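Local structure of BT_2262 (uncharacterised lipoprotein) (Bacteroides thetaiotaomicron, 5FQ8) at residues Tyr65-Ala70 with Arg83-Ala88; Thr91-Lys96 with Phe157-Asp162; Tyr119-Phe124 with Phe131-Phe136. The protein is of unknown function but is probably a surface lipoprotein that joins an Ig-like beta domain to a second, family-specific beta-rich domain. All coordinates share one frame; numbering follows the deposited sequence.

Overall arrangement
Contact 1 (65-70 with 83-88) comes first along the chain, in the hairpin of strands 63-72 and 78-87 of the Ig-like part. Contacts 2 and 3 both lie in the C-terminal part, and contact 3 (119-124 with 131-136) falls in sequence between the two halves of contact 2 (91-96 with 157-162). Strands 130-133 and 154-159 are neighbours in one antiparallel sheet, and the centres of contacts 2 and 3 are about 14 Å apart. The centre of contact 1 lies about 24 Å from that of contact 2 and about 15 Å from that of contact 3, and the end of strand 78-87 packs directly on hairpin 120-133. The two lobes therefore share a side-chain interface as well as a covalent link.

Contact 1: Tyr65-Ala70 with Arg83-Ala88; sequences YNLVYA and RTVYVA
Arg83 passes at a slant across the hydroxyl end of Tyr69, and its NH1 gives Tyr69 OH a weak hydrogen bond (2.8 Å, 130° at the hydrogen). The phenol oxygen lies at the edge of the guanidinium, near its plane, which stands 77° from that of the phenol ring; Tyr69 CE1 also rests on Arg83 CB at 3.6 Å. The arginine leaves its strand extended (chi1 -171°) and then bends at chi3, which brings NH1 back to the phenol. Leu67 CD1 and Val85 CG2 touch at 4.0 Å on the same face, and farther along Val87 CG2 comes up to the edge of the Tyr65 ring, 3.6 Å from CE2. On the reverse face Asn66 and Thr84 lie side by side, joined by a weak 3.3 Å bond from Thr84 OG1 to Asn66 OD1. These side chains belong to the antiparallel hairpin of strands 63-72 and 78-87 in the Ig-like domain, in which Tyr65 with Val85 and Leu67 with Arg83 are hydrogen-bonded pairs flanking the non-hydrogen-bonded pair Asn66 with Thr84. Each hydrogen-bonded pair makes two backbone bonds, among them Val85 N to Tyr65 O (2.8 Å) and Arg83 N to Leu67 O (3.0 Å), both almost straight at the hydrogen. Beyond the hairpin, Glu35 pairs with Arg83 NH1 in a salt bridge and bonds Tyr69 OH through its other oxygen, while Arg83 NE reaches the carbonyl of Asp22; these bonds probably limit rotation of the guanidinium. Phe81 stacks on the Tyr69 ring, and Thr61 O receives Tyr65 OH.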
loop_
_atom_site.group_PDB
_atom_site.type_symbol
_atom_site.label_atom_id
_atom_site.label_comp_id
_atom_site.label_asym_id
_atom_site.label_seq_id
_atom_site.Cartn_x
_atom_site.Cartn_y
_atom_site.Cartn_z
ATOM N N TYR G 65 59.070 33.130 -20.438
ATOM C CA TYR G 65 58.866 32.293 -21.608
ATOM C C TYR G 65 57.715 31.345 -21.329
ATOM O O TYR G 65 57.741 30.612 -20.335
ATOM C CB TYR G 65 60.137 31.522 -21.953
ATOM C CG TYR G 65 61.273 32.417 -22.345
ATOM C CD1 TYR G 65 61.381 32.906 -23.638
ATOM C CD2 TYR G 65 62.225 32.798 -21.419
ATOM C CE1 TYR G 65 62.414 33.734 -24.001
ATOM C CE2 TYR G 65 63.266 33.629 -21.773
ATOM C CZ TYR G 65 63.353 34.093 -23.064
ATOM O OH TYR G 65 64.388 34.922 -23.414
ATOM N N ASN G 66 56.708 31.368 -22.199
ATOM C CA ASN G 66 55.547 30.492 -22.098
ATOM C C ASN G 66 55.623 29.399 -23.155
ATOM O O ASN G 66 55.849 29.687 -24.335
ATOM C CB ASN G 66 54.250 31.278 -22.270
ATOM C CG ASN G 66 53.979 32.203 -21.120
ATOM O OD1 ASN G 66 53.289 31.841 -20.175
ATOM N ND2 ASN G 66 54.518 33.410 -21.191
ATOM N N LEU G 67 55.422 28.155 -22.731
ATOM C CA LEU G 67 55.361 27.007 -23.622
ATOM C C LEU G 67 53.963 26.423 -23.557
ATOM O O LEU G 67 53.421 26.234 -22.468
ATOM C CB LEU G 67 56.385 25.953 -23.232
ATOM C CG LEU G 67 57.845 26.369 -23.139
ATOM C CD1 LEU G 67 58.497 25.642 -21.989
ATOM C CD2 LEU G 67 58.553 26.038 -24.420
ATOM N N VAL G 68 53.378 26.152 -24.717
ATOM C CA VAL G 68 52.031 25.599 -24.802
ATOM C C VAL G 68 52.125 24.180 -25.339
ATOM O O VAL G 68 52.657 23.953 -26.429
ATOM C CB VAL G 68 51.116 26.467 -25.673
ATOM C CG1 VAL G 68 49.790 25.772 -25.887
ATOM C CG2 VAL G 68 50.892 27.785 -24.998
ATOM N N TYR G 69 51.620 23.231 -24.564
ATOM C CA TYR G 69 51.615 21.823 -24.927
ATOM C C TYR G 69 50.223 21.435 -25.393
ATOM O O TYR G 69 49.229 21.782 -24.747
ATOM C CB TYR G 69 52.013 20.949 -23.739
ATOM C CG TYR G 69 53.390 21.171 -23.191
ATOM C CD1 TYR G 69 53.654 22.223 -22.334
ATOM C CD2 TYR G 69 54.422 20.301 -23.488
ATOM C CE1 TYR G 69 54.904 22.412 -21.811
ATOM C CE2 TYR G 69 55.669 20.487 -22.967
ATOM C CZ TYR G 69 55.902 21.545 -22.133
ATOM O OH TYR G 69 57.152 21.727 -21.619
ATOM N N ALA G 70 50.147 20.701 -26.495
ATOM C CA ALA G 70 48.843 20.314 -27.008
ATOM C C ALA G 70 48.935 19.002 -27.770
ATOM O O ALA G 70 49.942 18.698 -28.411
ATOM C CB ALA G 70 48.258 21.404 -27.909
ATOM N N ARG G 83 53.002 25.640 -19.541
ATOM C CA ARG G 83 54.132 25.645 -18.628
ATOM C C ARG G 83 54.910 26.932 -18.840
ATOM O O ARG G 83 55.278 27.254 -19.972
ATOM C CB ARG G 83 55.026 24.428 -18.844
ATOM C CG ARG G 83 56.093 24.259 -17.793
ATOM C CD ARG G 83 56.888 23.027 -18.093
ATOM N NE ARG G 83 56.323 21.846 -17.457
ATOM C CZ ARG G 83 56.370 20.630 -17.986
ATOM N NH1 ARG G 83 56.929 20.448 -19.169
ATOM N NH2 ARG G 83 55.853 19.604 -17.344
ATOM N N THR G 84 55.157 27.661 -17.754
ATOM C CA THR G 84 55.804 28.965 -17.794
ATOM C C THR G 84 57.198 28.881 -17.193
ATOM O O THR G 84 57.356 28.435 -16.055
ATOM C CB THR G 84 54.982 29.992 -17.027
ATOM O OG1 THR G 84 53.623 29.939 -17.466
ATOM C CG2 THR G 84 55.534 31.371 -17.273
ATOM N N VAL G 85 58.200 29.328 -17.943
ATOM C CA VAL G 85 59.590 29.253 -17.520
ATOM C C VAL G 85 60.127 30.664 -17.368
ATOM O O VAL G 85 59.999 31.475 -18.290
ATOM C CB VAL G 85 60.441 28.452 -18.520
ATOM C CG1 VAL G 85 61.893 28.520 -18.141
ATOM C CG2 VAL G 85 59.984 27.024 -18.552
ATOM N N TYR G 86 60.730 30.951 -16.214
ATOM C CA TYR G 86 61.276 32.261 -15.891
ATOM C C TYR G 86 62.796 32.200 -15.790
ATOM O O TYR G 86 63.366 31.212 -15.323
ATOM C CB TYR G 86 60.709 32.786 -14.572
ATOM C CG TYR G 86 59.203 32.840 -14.485
ATOM C CD1 TYR G 86 58.473 31.734 -14.076
ATOM C CD2 TYR G 86 58.513 34.008 -14.774
ATOM C CE1 TYR G 86 57.097 31.781 -13.976
ATOM C CE2 TYR G 86 57.138 34.066 -14.676
ATOM C CZ TYR G 86 56.436 32.949 -14.277
ATOM O OH TYR G 86 55.069 32.994 -14.177
ATOM N N VAL G 87 63.452 33.282 -16.206
ATOM C CA VAL G 87 64.908 33.342 -16.287
ATOM C C VAL G 87 65.416 34.499 -15.434
ATOM O O VAL G 87 64.915 35.622 -15.544
ATOM C CB VAL G 87 65.377 33.496 -17.744
ATOM C CG1 VAL G 87 66.871 33.314 -17.832
ATOM C CG2 VAL G 87 64.688 32.492 -18.614
ATOM N N ALA G 88 66.434 34.231 -14.613
ATOM C CA ALA G 88 66.990 35.236 -13.715
ATOM C C ALA G 88 68.022 36.099 -14.437
ATOM O O ALA G 88 68.203 36.011 -15.651
ATOM C CB ALA G 88 67.584 34.566 -12.485
#

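Contact 2: Thr91-Lys96 with Phe157-Asp162; sequences TASPLK and FELNDD
The Phe157 ring receives Leu95 at its edge: the methyl carbon CD2 lies in the ring plane, 3.6 Å from CE1, as Leu95 and Phe157 reach toward each other from their own segments. Phe157 has its CG between the backbone N and the carbonyl carbon (chi1 57°), a setting that swings the ring from its strand toward the 91-96 loop. Ile133 and Ile165 from adjoining strands also touch this ring. Leu159, two residues on, extends its CD2 methyl into the turn made by the loop. There Leu159 CD2 meets Pro94 CG at 4.0 Å and Leu95 CB at 4.2 Å, and it also lies against the hydroxyl oxygen of Ser93. That oxygen accepts a weak bond from Leu95 N, 3.4 Å from Ser93 OG, which may help to hold the bend. On the outer side of the loop, Lys96 NZ curls back to Ser93 O at 2.7 Å, tilted 34° from the carbonyl plane. Phe131 and Leu187 fill in around the two leucines. No hydrogen bond joins the two segments; an irregular loop leading into strand 98-102 packs by apolar contact, with Leu95 and Phe157 buried, over the end of strand 154-159 in the curled antiparallel sheet of the C-terminal domain.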
loop_
_atom_site.group_PDB
_atom_site.type_symbol
_atom_site.label_atom_id
_atom_site.label_comp_id
_atom_site.label_asym_id
_atom_site.label_seq_id
_atom_site.Cartn_x
_atom_site.Cartn_y
_atom_site.Cartn_z
ATOM N N THR G 91 73.147 38.086 -11.722
ATOM C CA THR G 91 73.806 38.952 -10.751
ATOM C C THR G 91 73.417 38.594 -9.324
ATOM O O THR G 91 72.280 38.214 -9.054
ATOM C CB THR G 91 73.447 40.409 -11.029
ATOM O OG1 THR G 91 73.952 40.783 -12.315
ATOM C CG2 THR G 91 74.034 41.321 -9.960
ATOM N N ALA G 92 74.370 38.725 -8.405
ATOM C CA ALA G 92 74.128 38.391 -7.011
ATOM C C ALA G 92 73.159 39.381 -6.371
ATOM O O ALA G 92 72.988 40.515 -6.827
ATOM C CB ALA G 92 75.439 38.370 -6.229
ATOM N N SER G 93 72.526 38.930 -5.288
ATOM C CA SER G 93 71.529 39.677 -4.533
ATOM C C SER G 93 71.094 38.839 -3.339
ATOM O O SER G 93 71.035 37.608 -3.445
ATOM C CB SER G 93 70.324 40.023 -5.407
ATOM O OG SER G 93 69.400 40.825 -4.706
ATOM N N PRO G 94 70.803 39.443 -2.185
ATOM C CA PRO G 94 70.234 38.653 -1.080
ATOM C C PRO G 94 68.860 38.095 -1.399
ATOM O O PRO G 94 68.406 37.169 -0.715
ATOM C CB PRO G 94 70.187 39.654 0.084
ATOM C CG PRO G 94 70.234 40.995 -0.553
ATOM C CD PRO G 94 71.056 40.837 -1.796
ATOM N N LEU G 95 68.191 38.630 -2.418
ATOM C CA LEU G 95 66.935 38.086 -2.916
ATOM C C LEU G 95 67.261 37.008 -3.937
ATOM O O LEU G 95 67.895 37.292 -4.957
ATOM C CB LEU G 95 66.090 39.191 -3.544
ATOM C CG LEU G 95 64.573 39.068 -3.512
ATOM C CD1 LEU G 95 64.120 38.696 -2.125
ATOM C CD2 LEU G 95 63.959 40.384 -3.932
ATOM N N LYS G 96 66.852 35.775 -3.652
ATOM C CA LYS G 96 67.116 34.633 -4.518
ATOM C C LYS G 96 65.832 34.203 -5.216
ATOM O O LYS G 96 64.753 34.241 -4.620
ATOM C CB LYS G 96 67.686 33.459 -3.717
ATOM C CG LYS G 96 69.207 33.328 -3.751
ATOM C CD LYS G 96 69.909 34.374 -2.900
ATOM C CE LYS G 96 71.416 34.267 -3.046
ATOM N NZ LYS G 96 72.088 35.400 -2.379
ATOM N N PHE G 157 59.732 45.566 -8.824
ATOM C CA PHE G 157 60.264 46.283 -7.672
ATOM C C PHE G 157 61.789 46.219 -7.694
ATOM O O PHE G 157 62.372 45.272 -8.226
ATOM C CB PHE G 157 59.696 45.739 -6.352
ATOM C CG PHE G 157 59.936 44.270 -6.115
ATOM C CD1 PHE G 157 61.174 43.806 -5.720
ATOM C CD2 PHE G 157 58.907 43.358 -6.252
ATOM C CE1 PHE G 157 61.395 42.475 -5.466
ATOM C CE2 PHE G 157 59.121 42.014 -6.014
ATOM C CZ PHE G 157 60.369 41.572 -5.624
ATOM N N GLU G 158 62.429 47.241 -7.112
ATOM C CA GLU G 158 63.881 47.443 -7.192
ATOM C C GLU G 158 64.502 47.401 -5.798
ATOM O O GLU G 158 64.348 48.347 -5.020
ATOM C CB GLU G 158 64.211 48.767 -7.874
ATOM C CG GLU G 158 65.697 49.021 -8.049
ATOM C CD GLU G 158 66.013 50.460 -8.398
ATOM O OE1 GLU G 158 65.270 51.062 -9.204
ATOM O OE2 GLU G 158 67.005 50.991 -7.859
ATOM N N LEU G 159 65.226 46.321 -5.498
ATOM C CA LEU G 159 65.762 46.092 -4.158
ATOM C C LEU G 159 66.778 47.157 -3.768
ATOM O O LEU G 159 67.781 47.354 -4.461
ATOM C CB LEU G 159 66.401 44.707 -4.094
ATOM C CG LEU G 159 66.998 44.262 -2.765
ATOM C CD1 LEU G 159 65.903 44.023 -1.760
ATOM C CD2 LEU G 159 67.803 43.005 -2.973
ATOM N N ASN G 160 66.523 47.826 -2.644
ATOM C CA ASN G 160 67.394 48.864 -2.110
ATOM C C ASN G 160 68.466 48.263 -1.200
ATOM O O ASN G 160 68.372 47.122 -0.745
ATOM C CB ASN G 160 66.585 49.902 -1.333
ATOM C CG ASN G 160 65.524 50.576 -2.178
ATOM O OD1 ASN G 160 65.639 50.661 -3.399
ATOM N ND2 ASN G 160 64.481 51.071 -1.522
ATOM N N ASP G 161 69.495 49.059 -0.924
ATOM C CA ASP G 161 70.560 48.601 -0.046
ATOM C C ASP G 161 70.158 48.653 1.419
ATOM O O ASP G 161 70.712 47.903 2.228
ATOM C CB ASP G 161 71.815 49.428 -0.297
ATOM C CG ASP G 161 72.076 49.627 -1.772
ATOM O OD1 ASP G 161 72.654 48.717 -2.406
ATOM O OD2 ASP G 161 71.684 50.685 -2.305
ATOM N N ASP G 162 69.205 49.519 1.772
ATOM C CA ASP G 162 68.482 49.389 3.029
ATOM C C ASP G 162 67.762 48.052 3.129
ATOM O O ASP G 162 67.288 47.694 4.213
ATOM C CB ASP G 162 67.487 50.548 3.149
ATOM C CG ASP G 162 66.821 50.624 4.505
ATOM O OD1 ASP G 162 67.314 49.992 5.461
ATOM O OD2 ASP G 162 65.809 51.346 4.620
#

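Contact 3: Tyr119-Phe124 with Phe131-Phe136; sequences YEIVIF and FYISDF
Ile133 CD1 sits between two isoleucines of the neighbouring strand, 3.5 Å from Ile123 CG1 and 3.6 Å from Ile121 CD1, at the close-packed, buried side of the contact. The Ile123 and Ile133 side chains lie alongside each other, while that of Ile121 comes in at a slant; Tyr100 and Phe157 help to enclose them. The opposite face is aromatic and less fully buried, Tyr132 being partly exposed. Here Tyr132 CB lies over one face of the Phe124 ring, 4.0 Å from its centroid in a CH-pi contact, and the two rings are inclined at 39°. The hairpin of strands 120-125 and 130-133 supports both faces: Phe124 and Tyr132 form a hydrogen-bonded antiparallel pair, with Phe124 N to Tyr132 O at 3.1 Å, next to the non-hydrogen-bonded pair Ile123 with Ile133. Regular pairing stops at the partly exposed Ser134, whose OG, placed between its backbone N and carbonyl carbon (chi1 60°), accepts Val122 N at 2.9 Å, while Ser134 N bonds Val122 O. Replacing Phe124 with an alanine would probably leave Tyr132 CB without the ring face it covers and open a gap toward Tyr86. That tyrosine, from the Ig-like part, packs against Phe124, Val122 and Tyr132. Beyond the turn at Ser134, Asp135 OD1 accepts the backbone N-H groups of Leu137 and Met153.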
loop_
_atom_site.group_PDB
_atom_site.type_symbol
_atom_site.label_atom_id
_atom_site.label_comp_id
_atom_site.label_asym_id
_atom_site.label_seq_id
_atom_site.Cartn_x
_atom_site.Cartn_y
_atom_site.Cartn_z
ATOM N N TYR G 119 50.069 29.478 -0.249
ATOM C CA TYR G 119 50.007 29.784 -1.667
ATOM C C TYR G 119 51.387 30.124 -2.208
ATOM O O TYR G 119 52.213 30.714 -1.511
ATOM C CB TYR G 119 49.040 30.940 -1.878
ATOM C CG TYR G 119 47.670 30.589 -1.388
ATOM C CD1 TYR G 119 47.091 29.384 -1.743
ATOM C CD2 TYR G 119 46.965 31.433 -0.548
ATOM C CE1 TYR G 119 45.841 29.036 -1.306
ATOM C CE2 TYR G 119 45.709 31.091 -0.097
ATOM C CZ TYR G 119 45.148 29.887 -0.483
ATOM O OH TYR G 119 43.894 29.521 -0.046
ATOM N N GLU G 120 51.640 29.736 -3.453
ATOM C CA GLU G 120 52.938 29.955 -4.076
ATOM C C GLU G 120 52.884 31.158 -5.005
ATOM O O GLU G 120 51.861 31.419 -5.641
ATOM C CB GLU G 120 53.395 28.712 -4.848
ATOM C CG GLU G 120 53.889 27.566 -3.962
ATOM C CD GLU G 120 54.540 26.432 -4.736
ATOM O OE1 GLU G 120 54.481 26.436 -5.983
ATOM O OE2 GLU G 120 55.112 25.531 -4.089
ATOM N N ILE G 121 53.984 31.906 -5.058
ATOM C CA ILE G 121 54.149 33.000 -6.002
ATOM C C ILE G 121 55.546 32.919 -6.602
ATOM O O ILE G 121 56.357 32.081 -6.220
ATOM C CB ILE G 121 53.917 34.379 -5.362
ATOM C CG1 ILE G 121 54.930 34.618 -4.251
ATOM C CG2 ILE G 121 52.501 34.503 -4.849
ATOM C CD1 ILE G 121 54.962 36.034 -3.784
ATOM N N VAL G 122 55.821 33.816 -7.544
ATOM C CA VAL G 122 57.029 33.759 -8.359
ATOM C C VAL G 122 57.745 35.100 -8.295
ATOM O O VAL G 122 57.122 36.148 -8.494
ATOM C CB VAL G 122 56.702 33.403 -9.822
ATOM C CG1 VAL G 122 57.974 33.252 -10.625
ATOM C CG2 VAL G 122 55.873 32.141 -9.891
ATOM N N ILE G 123 59.056 35.065 -8.041
ATOM C CA ILE G 123 59.884 36.267 -7.930
ATOM C C ILE G 123 61.240 35.990 -8.574
ATOM O O ILE G 123 61.986 35.124 -8.107
ATOM C CB ILE G 123 60.083 36.713 -6.467
ATOM C CG1 ILE G 123 58.757 36.758 -5.707
ATOM C CG2 ILE G 123 60.716 38.077 -6.419
ATOM C CD1 ILE G 123 58.888 37.198 -4.290
ATOM N N PHE G 124 61.575 36.733 -9.623
ATOM C CA PHE G 124 62.879 36.614 -10.259
ATOM C C PHE G 124 63.350 37.999 -10.671
ATOM O O PHE G 124 62.549 38.920 -10.836
ATOM C CB PHE G 124 62.846 35.679 -11.483
ATOM C CG PHE G 124 62.228 36.299 -12.716
ATOM C CD1 PHE G 124 60.866 36.209 -12.944
ATOM C CD2 PHE G 124 63.013 36.960 -13.650
ATOM C CE1 PHE G 124 60.299 36.775 -14.064
ATOM C CE2 PHE G 124 62.450 37.528 -14.775
ATOM C CZ PHE G 124 61.090 37.436 -14.982
ATOM N N PHE G 131 63.221 43.322 -9.809
ATOM C CA PHE G 131 62.692 41.968 -9.732
ATOM C C PHE G 131 61.252 41.937 -10.223
ATOM O O PHE G 131 60.485 42.871 -9.983
ATOM C CB PHE G 131 62.733 41.434 -8.307
ATOM C CG PHE G 131 64.115 41.211 -7.776
ATOM C CD1 PHE G 131 64.970 42.270 -7.539
ATOM C CD2 PHE G 131 64.554 39.929 -7.502
ATOM C CE1 PHE G 131 66.240 42.054 -7.049
ATOM C CE2 PHE G 131 65.819 39.706 -7.009
ATOM C CZ PHE G 131 66.665 40.769 -6.781
ATOM N N TYR G 132 60.880 40.850 -10.897
ATOM C CA TYR G 132 59.507 40.649 -11.341
ATOM C C TYR G 132 58.753 39.819 -10.316
ATOM O O TYR G 132 59.258 38.795 -9.848
ATOM C CB TYR G 132 59.464 39.951 -12.698
ATOM C CG TYR G 132 58.075 39.521 -13.124
ATOM C CD1 TYR G 132 57.253 40.384 -13.834
ATOM C CD2 TYR G 132 57.588 38.248 -12.826
ATOM C CE1 TYR G 132 55.992 40.000 -14.232
ATOM C CE2 TYR G 132 56.325 37.855 -13.218
ATOM C CZ TYR G 132 55.534 38.736 -13.922
ATOM O OH TYR G 132 54.276 38.353 -14.321
ATOM N N ILE G 133 57.539 40.249 -9.987
ATOM C CA ILE G 133 56.704 39.593 -8.987
ATOM C C ILE G 133 55.376 39.244 -9.636
ATOM O O ILE G 133 54.745 40.098 -10.267
ATOM C CB ILE G 133 56.499 40.483 -7.746
ATOM C CG1 ILE G 133 55.426 39.901 -6.831
ATOM C CG2 ILE G 133 56.142 41.897 -8.148
ATOM C CD1 ILE G 133 55.928 38.829 -5.912
ATOM N N SER G 134 54.955 37.995 -9.480
ATOM C CA SER G 134 53.752 37.540 -10.155
ATOM C C SER G 134 52.478 37.911 -9.414
ATOM O O SER G 134 51.411 37.933 -10.032
ATOM C CB SER G 134 53.797 36.032 -10.340
ATOM O OG SER G 134 53.876 35.396 -9.082
ATOM N N ASP G 135 52.558 38.191 -8.111
ATOM C CA ASP G 135 51.361 38.540 -7.354
ATOM C C ASP G 135 51.801 39.230 -6.063
ATOM O O ASP G 135 52.263 38.567 -5.129
ATOM C CB ASP G 135 50.515 37.305 -7.066
ATOM C CG ASP G 135 49.096 37.650 -6.673
ATOM O OD1 ASP G 135 48.809 38.845 -6.467
ATOM O OD2 ASP G 135 48.270 36.721 -6.569
ATOM N N PHE G 136 51.654 40.552 -6.021
ATOM C CA PHE G 136 51.898 41.280 -4.784
ATOM C C PHE G 136 50.924 40.905 -3.685
ATOM O O PHE G 136 51.174 41.241 -2.526
ATOM C CB PHE G 136 51.795 42.781 -5.013
ATOM C CG PHE G 136 53.102 43.452 -5.280
ATOM C CD1 PHE G 136 54.107 43.436 -4.337
ATOM C CD2 PHE G 136 53.312 44.132 -6.465
ATOM C CE1 PHE G 136 55.305 44.063 -4.579
ATOM C CE2 PHE G 136 54.502 44.763 -6.715
ATOM C CZ PHE G 136 55.504 44.730 -5.772
#